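Local coordinates for isomaltodextranase (Arthrobacter globiformis, PDB 5AWO), which hydrolyses (1->6)-alpha-glucosidic linkages in dextran-like polysaccharides, releasing successive isomaltose units from the non-reducing chain ends, at residues Y75-T80 and G194-R199; T331-M336 and E363-N368. All coordinates share one frame; numbering follows the deposited sequence.

Interaction 1: residues Y75-T80 and G194-R199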
loop_
_atom_site.group_PDB
_atom_site.type_symbol
_atom_site.label_atom_id
_atom_site.label_comp_id
_atom_site.label_asym_id
_atom_site.label_seq_id
_atom_site.Cartn_x
_atom_site.Cartn_y
_atom_site.Cartn_z
ATOM N N TYR A 75 -8.345 -0.669 -15.591
ATOM C CA TYR A 75 -8.160 0.713 -15.128
ATOM C C TYR A 75 -9.547 1.351 -15.188
ATOM O O TYR A 75 -9.843 2.116 -16.094
ATOM C CB TYR A 75 -7.151 1.477 -15.996
ATOM C CG TYR A 75 -5.759 0.884 -15.986
ATOM C CD1 TYR A 75 -5.400 -0.103 -16.886
ATOM C CD2 TYR A 75 -4.785 1.346 -15.102
ATOM C CE1 TYR A 75 -4.127 -0.626 -16.900
ATOM C CE2 TYR A 75 -3.507 0.808 -15.103
ATOM C CZ TYR A 75 -3.182 -0.148 -16.010
ATOM O OH TYR A 75 -1.912 -0.643 -16.006
ATOM N N ASP A 76 -10.368 1.031 -14.197
ATOM C CA ASP A 76 -11.792 1.392 -14.294
ATOM C C ASP A 76 -12.230 2.412 -13.291
ATOM O O ASP A 76 -13.407 2.663 -13.174
ATOM C CB ASP A 76 -12.684 0.161 -14.249
ATOM C CG ASP A 76 -12.476 -0.667 -13.046
ATOM O OD1 ASP A 76 -11.900 -0.175 -12.073
ATOM O OD2 ASP A 76 -12.880 -1.859 -13.065
ATOM N N ILE A 77 -11.284 3.002 -12.562
ATOM C CA ILE A 77 -11.534 4.198 -11.745
ATOM C C ILE A 77 -10.945 5.434 -12.428
ATOM O O ILE A 77 -9.776 5.415 -12.799
ATOM C CB ILE A 77 -10.898 4.033 -10.359
ATOM C CG1 ILE A 77 -11.549 2.893 -9.561
ATOM C CG2 ILE A 77 -10.925 5.351 -9.589
ATOM C CD1 ILE A 77 -10.755 2.470 -8.345
ATOM N N ALA A 78 -11.749 6.486 -12.614
ATOM C CA ALA A 78 -11.290 7.789 -13.064
ATOM C C ALA A 78 -11.281 8.692 -11.851
ATOM O O ALA A 78 -12.334 8.913 -11.215
ATOM C CB ALA A 78 -12.201 8.358 -14.132
ATOM N N CYS A 79 -10.098 9.159 -11.468
ATOM C CA CYS A 79 -9.902 9.854 -10.196
ATOM C C CYS A 79 -9.550 11.313 -10.385
ATOM O O CYS A 79 -8.663 11.654 -11.182
ATOM C CB CYS A 79 -8.774 9.176 -9.425
ATOM S SG CYS A 79 -8.531 9.691 -7.691
ATOM N N THR A 80 -10.238 12.194 -9.677
ATOM C CA THR A 80 -9.876 13.590 -9.659
ATOM C C THR A 80 -8.609 13.816 -8.825
ATOM O O THR A 80 -8.020 12.900 -8.260
ATOM C CB THR A 80 -11.056 14.450 -9.155
ATOM O OG1 THR A 80 -11.339 14.123 -7.790
ATOM C CG2 THR A 80 -12.310 14.206 -9.986
ATOM N N GLY A 194 -20.867 6.201 -4.465
ATOM C CA GLY A 194 -20.349 5.043 -5.162
ATOM C C GLY A 194 -18.857 5.125 -5.411
ATOM O O GLY A 194 -18.335 4.401 -6.251
ATOM N N VAL A 195 -18.167 5.954 -4.641
ATOM C CA VAL A 195 -16.704 6.109 -4.758
ATOM C C VAL A 195 -15.955 4.997 -4.015
ATOM O O VAL A 195 -16.136 4.819 -2.814
ATOM C CB VAL A 195 -16.330 7.490 -4.189
ATOM C CG1 VAL A 195 -14.824 7.666 -4.064
ATOM C CG2 VAL A 195 -16.901 8.588 -5.035
ATOM N N PRO A 196 -15.087 4.223 -4.709
ATOM C CA PRO A 196 -14.340 3.193 -4.032
ATOM C C PRO A 196 -12.953 3.624 -3.537
ATOM O O PRO A 196 -12.281 2.837 -2.912
ATOM C CB PRO A 196 -14.172 2.130 -5.120
ATOM C CG PRO A 196 -14.004 2.942 -6.349
ATOM C CD PRO A 196 -14.938 4.113 -6.177
ATOM N N TYR A 197 -12.587 4.877 -3.775
ATOM C CA TYR A 197 -11.223 5.331 -3.570
ATOM C C TYR A 197 -11.254 6.817 -3.214
ATOM O O TYR A 197 -11.648 7.657 -4.033
ATOM C CB TYR A 197 -10.453 5.132 -4.863
ATOM C CG TYR A 197 -8.956 5.387 -4.799
ATOM C CD1 TYR A 197 -8.121 4.530 -4.121
ATOM C CD2 TYR A 197 -8.409 6.476 -5.449
ATOM C CE1 TYR A 197 -6.747 4.730 -4.096
ATOM C CE2 TYR A 197 -7.031 6.686 -5.430
ATOM C CZ TYR A 197 -6.223 5.810 -4.760
ATOM O OH TYR A 197 -4.848 6.000 -4.745
ATOM N N LEU A 198 -10.820 7.133 -1.990
ATOM C CA LEU A 198 -10.737 8.518 -1.516
ATOM C C LEU A 198 -9.271 8.871 -1.248
ATOM O O LEU A 198 -8.604 8.218 -0.445
ATOM C CB LEU A 198 -11.597 8.701 -0.269
ATOM C CG LEU A 198 -11.611 10.115 0.301
ATOM C CD1 LEU A 198 -12.258 11.073 -0.669
ATOM C CD2 LEU A 198 -12.298 10.160 1.670
ATOM N N ARG A 199 -8.799 9.901 -1.939
ATOM C CA ARG A 199 -7.380 10.301 -1.923
ATOM C C ARG A 199 -7.222 11.588 -1.130
ATOM O O ARG A 199 -7.680 12.637 -1.553
ATOM C CB ARG A 199 -6.858 10.442 -3.356
ATOM C CG ARG A 199 -5.346 10.623 -3.454
ATOM C CD ARG A 199 -4.849 10.306 -4.854
ATOM N NE ARG A 199 -3.398 10.408 -5.029
ATOM C CZ ARG A 199 -2.550 9.448 -4.771
ATOM N NH1 ARG A 199 -2.937 8.298 -4.224
ATOM N NH2 ARG A 199 -1.262 9.663 -5.035
#
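Y197 meets I77 and C79 with successive parts of its side chain, and P196 just before it extends the contact along I77. At the root of the tyrosine, CB lies 4.4 Å from I77 CD1, a loose apolar touch. CG stands anti to the backbone N (chi1 -173°), which sends the ring inward across the barrel, its CD2 side passing C79 SG and its hydroxyl reaching Y40. Along one side of the ring, CD2 is 3.9 Å and CE2 4.0 Å from C79 SG. The sulfur therefore straddles one C-C bond of the ring and approaches at the edge, in the plane, 89° off the normal and 5.1 Å from the centroid: a sulfur-aromatic contact with no sulfur over the face. At the tip, Y197 OH is hydrogen-bonded to the hydroxyl of Y40, whose ring also meets that of Y197 with the planes at about 50°.

Strands 77-79 and 197-200 belong to the parallel TIM barrel of this GH27 enzyme. They are not direct neighbours, because strand 120-124 runs between them, so the contact is made by side chains alone, inside the barrel. A78 faces the other way, onto helix 56-68. Helix 179-192 is followed by G194, which closes a Schellman motif with positive phi; V195 and P196 then lead into strand 197-200. The proline ring passes alongside I77, the two running in opposite directions. Its CG sits 3.8 Å from I77 CD1 and 4.0 Å from I77 CG1, near the N-terminal ends of the strands. Farther up, R199 forms salt bridges with D314 and D316, and the side chain of Y197 comes within about 7 Å of that of D262, the probable proton donor.

Interaction 2: residues T331-M336 and E363-N368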
loop_
_atom_site.group_PDB
_atom_site.type_symbol
_atom_site.label_atom_id
_atom_site.label_comp_id
_atom_site.label_asym_id
_atom_site.label_seq_id
_atom_site.Cartn_x
_atom_site.Cartn_y
_atom_site.Cartn_z
ATOM N N THR A 331 10.506 0.016 -16.986
ATOM C CA THR A 331 11.009 0.077 -15.609
ATOM C C THR A 331 10.064 0.761 -14.626
ATOM O O THR A 331 9.869 0.271 -13.528
ATOM C CB THR A 331 12.411 0.701 -15.596
ATOM O OG1 THR A 331 13.304 -0.213 -16.273
ATOM C CG2 THR A 331 12.891 0.977 -14.178
ATOM N N MET A 332 9.495 1.873 -15.043
ATOM C CA MET A 332 8.452 2.559 -14.275
ATOM C C MET A 332 7.348 1.572 -13.876
ATOM O O MET A 332 6.993 1.442 -12.696
ATOM C CB MET A 332 7.896 3.717 -15.134
ATOM C CG MET A 332 6.699 4.435 -14.550
ATOM S SD MET A 332 5.830 5.398 -15.789
ATOM C CE MET A 332 5.101 4.097 -16.728
ATOM N N MET A 333 6.787 0.899 -14.884
ATOM C CA MET A 333 5.665 0.002 -14.633
ATOM C C MET A 333 6.112 -1.175 -13.767
ATOM O O MET A 333 5.451 -1.544 -12.792
ATOM C CB MET A 333 5.114 -0.498 -15.956
ATOM C CG MET A 333 3.920 -1.427 -15.848
ATOM S SD MET A 333 2.480 -0.548 -15.182
ATOM C CE MET A 333 1.227 -1.836 -15.248
ATOM N N ASN A 334 7.281 -1.735 -14.062
ATOM C CA ASN A 334 7.764 -2.895 -13.324
ATOM C C ASN A 334 7.995 -2.589 -11.838
ATOM O O ASN A 334 7.743 -3.442 -10.959
ATOM C CB ASN A 334 9.066 -3.420 -13.939
ATOM C CG ASN A 334 8.877 -4.137 -15.260
ATOM O OD1 ASN A 334 7.768 -4.559 -15.609
ATOM N ND2 ASN A 334 9.972 -4.268 -16.020
ATOM N N LEU A 335 8.456 -1.387 -11.521
ATOM C CA LEU A 335 8.650 -1.019 -10.125
ATOM C C LEU A 335 7.325 -0.943 -9.381
ATOM O O LEU A 335 7.204 -1.440 -8.257
ATOM C CB LEU A 335 9.386 0.332 -10.017
ATOM C CG LEU A 335 9.641 0.827 -8.587
ATOM C CD1 LEU A 335 10.506 -0.116 -7.761
ATOM C CD2 LEU A 335 10.284 2.239 -8.612
ATOM N N MET A 336 6.331 -0.307 -9.986
ATOM C CA MET A 336 5.022 -0.180 -9.329
ATOM C C MET A 336 4.435 -1.566 -9.076
ATOM O O MET A 336 3.914 -1.851 -7.985
ATOM C CB MET A 336 4.036 0.665 -10.165
ATOM C CG MET A 336 4.504 2.079 -10.508
ATOM S SD MET A 336 4.876 3.075 -9.050
ATOM C CE MET A 336 5.349 4.582 -9.888
ATOM N N GLU A 363 0.335 -10.195 -18.775
ATOM C CA GLU A 363 1.090 -11.018 -17.849
ATOM C C GLU A 363 1.637 -10.209 -16.671
ATOM O O GLU A 363 1.687 -10.683 -15.553
ATOM C CB GLU A 363 2.227 -11.757 -18.555
ATOM C CG GLU A 363 1.749 -12.629 -19.699
ATOM C CD GLU A 363 2.737 -13.733 -19.996
ATOM O OE1 GLU A 363 2.940 -14.598 -19.131
ATOM O OE2 GLU A 363 3.333 -13.715 -21.096
ATOM N N VAL A 364 2.085 -8.987 -16.943
ATOM C CA VAL A 364 2.530 -8.071 -15.892
ATOM C C VAL A 364 1.334 -7.690 -15.028
ATOM O O VAL A 364 1.412 -7.749 -13.801
ATOM C CB VAL A 364 3.260 -6.859 -16.502
ATOM C CG1 VAL A 364 3.552 -5.811 -15.441
ATOM C CG2 VAL A 364 4.570 -7.290 -17.169
ATOM N N LEU A 365 0.214 -7.367 -15.665
ATOM C CA LEU A 365 -1.005 -7.061 -14.909
ATOM C C LEU A 365 -1.436 -8.240 -14.039
ATOM O O LEU A 365 -1.962 -8.033 -12.930
ATOM C CB LEU A 365 -2.156 -6.619 -15.803
ATOM C CG LEU A 365 -1.966 -5.241 -16.466
ATOM C CD1 LEU A 365 -3.067 -5.007 -17.494
ATOM C CD2 LEU A 365 -1.903 -4.127 -15.439
ATOM N N GLN A 366 -1.246 -9.458 -14.532
ATOM C CA GLN A 366 -1.700 -10.609 -13.780
ATOM C C GLN A 366 -1.025 -10.659 -12.424
ATOM O O GLN A 366 -1.639 -11.104 -11.457
ATOM C CB GLN A 366 -1.470 -11.895 -14.562
ATOM C CG GLN A 366 -2.225 -13.081 -13.985
ATOM C CD GLN A 366 -3.718 -12.935 -14.141
ATOM O OE1 GLN A 366 -4.196 -12.621 -15.222
ATOM N NE2 GLN A 366 -4.467 -13.125 -13.047
ATOM N N LEU A 367 0.227 -10.198 -12.308
ATOM C CA LEU A 367 0.893 -10.137 -11.002
ATOM C C LEU A 367 0.111 -9.236 -10.029
ATOM O O LEU A 367 -0.126 -9.572 -8.865
ATOM C CB LEU A 367 2.325 -9.633 -11.124
ATOM C CG LEU A 367 3.328 -10.568 -11.793
ATOM C CD1 LEU A 367 4.661 -9.873 -12.029
ATOM C CD2 LEU A 367 3.559 -11.845 -10.995
ATOM N N ASN A 368 -0.312 -8.090 -10.531
ATOM C CA ASN A 368 -1.162 -7.190 -9.750
ATOM C C ASN A 368 -2.512 -7.804 -9.390
ATOM O O ASN A 368 -2.928 -7.749 -8.232
ATOM C CB ASN A 368 -1.299 -5.827 -10.440
ATOM C CG ASN A 368 -2.459 -5.005 -9.889
ATOM O OD1 ASN A 368 -3.589 -5.213 -10.281
ATOM N ND2 ASN A 368 -2.180 -4.052 -9.002
#
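The amide of N334 turns its oxygen toward V364: OD1 lies 4.4 Å from V364 CG1, with the methyl beyond the end of the C=O bond and neither amide face toward V364. The same OD1 accepts a hydrogen bond from W440 NE1, while ND2 is bonded to S460 OG, so both ends of this buried amide are satisfied and its rotation is fixed from the side of the beta-sandwich domain. A second flat group, the tyrosine of Y75, ends in a hydroxyl against which the tips of M333 and L365 pack.

The two segments are consecutive helices on the outside of the TIM barrel, 326-339 and 362-370, with strand 343-345 between them in the chain. The short axis segments are inclined at 24° with the same N-to-C sense and approach to 10.7 Å at their closest. The backbones are nearest at N334 and V364, where the CA atoms are 7.8 Å apart, and the gap is bridged mainly by apolar side chains, with no hydrogen bond across it. L343 of the intervening strand touches M333, M336, L365 and N368, giving both helices a common base. On another side, I462 of strand 460-466 meets N334 and L367 and brings in the beta-sandwich domain that follows the barrel.

V364 directs CG1 at helix 326-339, where it is as near to M333 CG, at 4.4 Å, as to the amide oxygen of N334. M333 starts with CG anti to its backbone N, then bends at chi2 (66°). The thioether thus leaves V364 behind and swings toward L365, whose side chain it crosses at about a right angle. L365 has CG anti to the carbonyl carbon (chi1 -69°), which brings one branch forward: its CD2 receives the methionine methyl CE at 3.9 Å.

From the N terminus, the chain first passes through 75-80, on the second strand of the barrel. Interaction 1 closes when 194-199 arrives in the fourth, after a loop of 113 residues that includes the third strand and helix 179-192. Only later does interaction 2 open at 331-336; it closes 26 residues on, at 363-368, around the eighth strand, so the two loops follow in series and neither nest nor cross. The first ties strands together in the barrel interior, the second pairs helices between barrel and beta sandwich. Y75 joins them: its OH is 3.4 Å from M333 CE and 3.5 Å from L365 CD2.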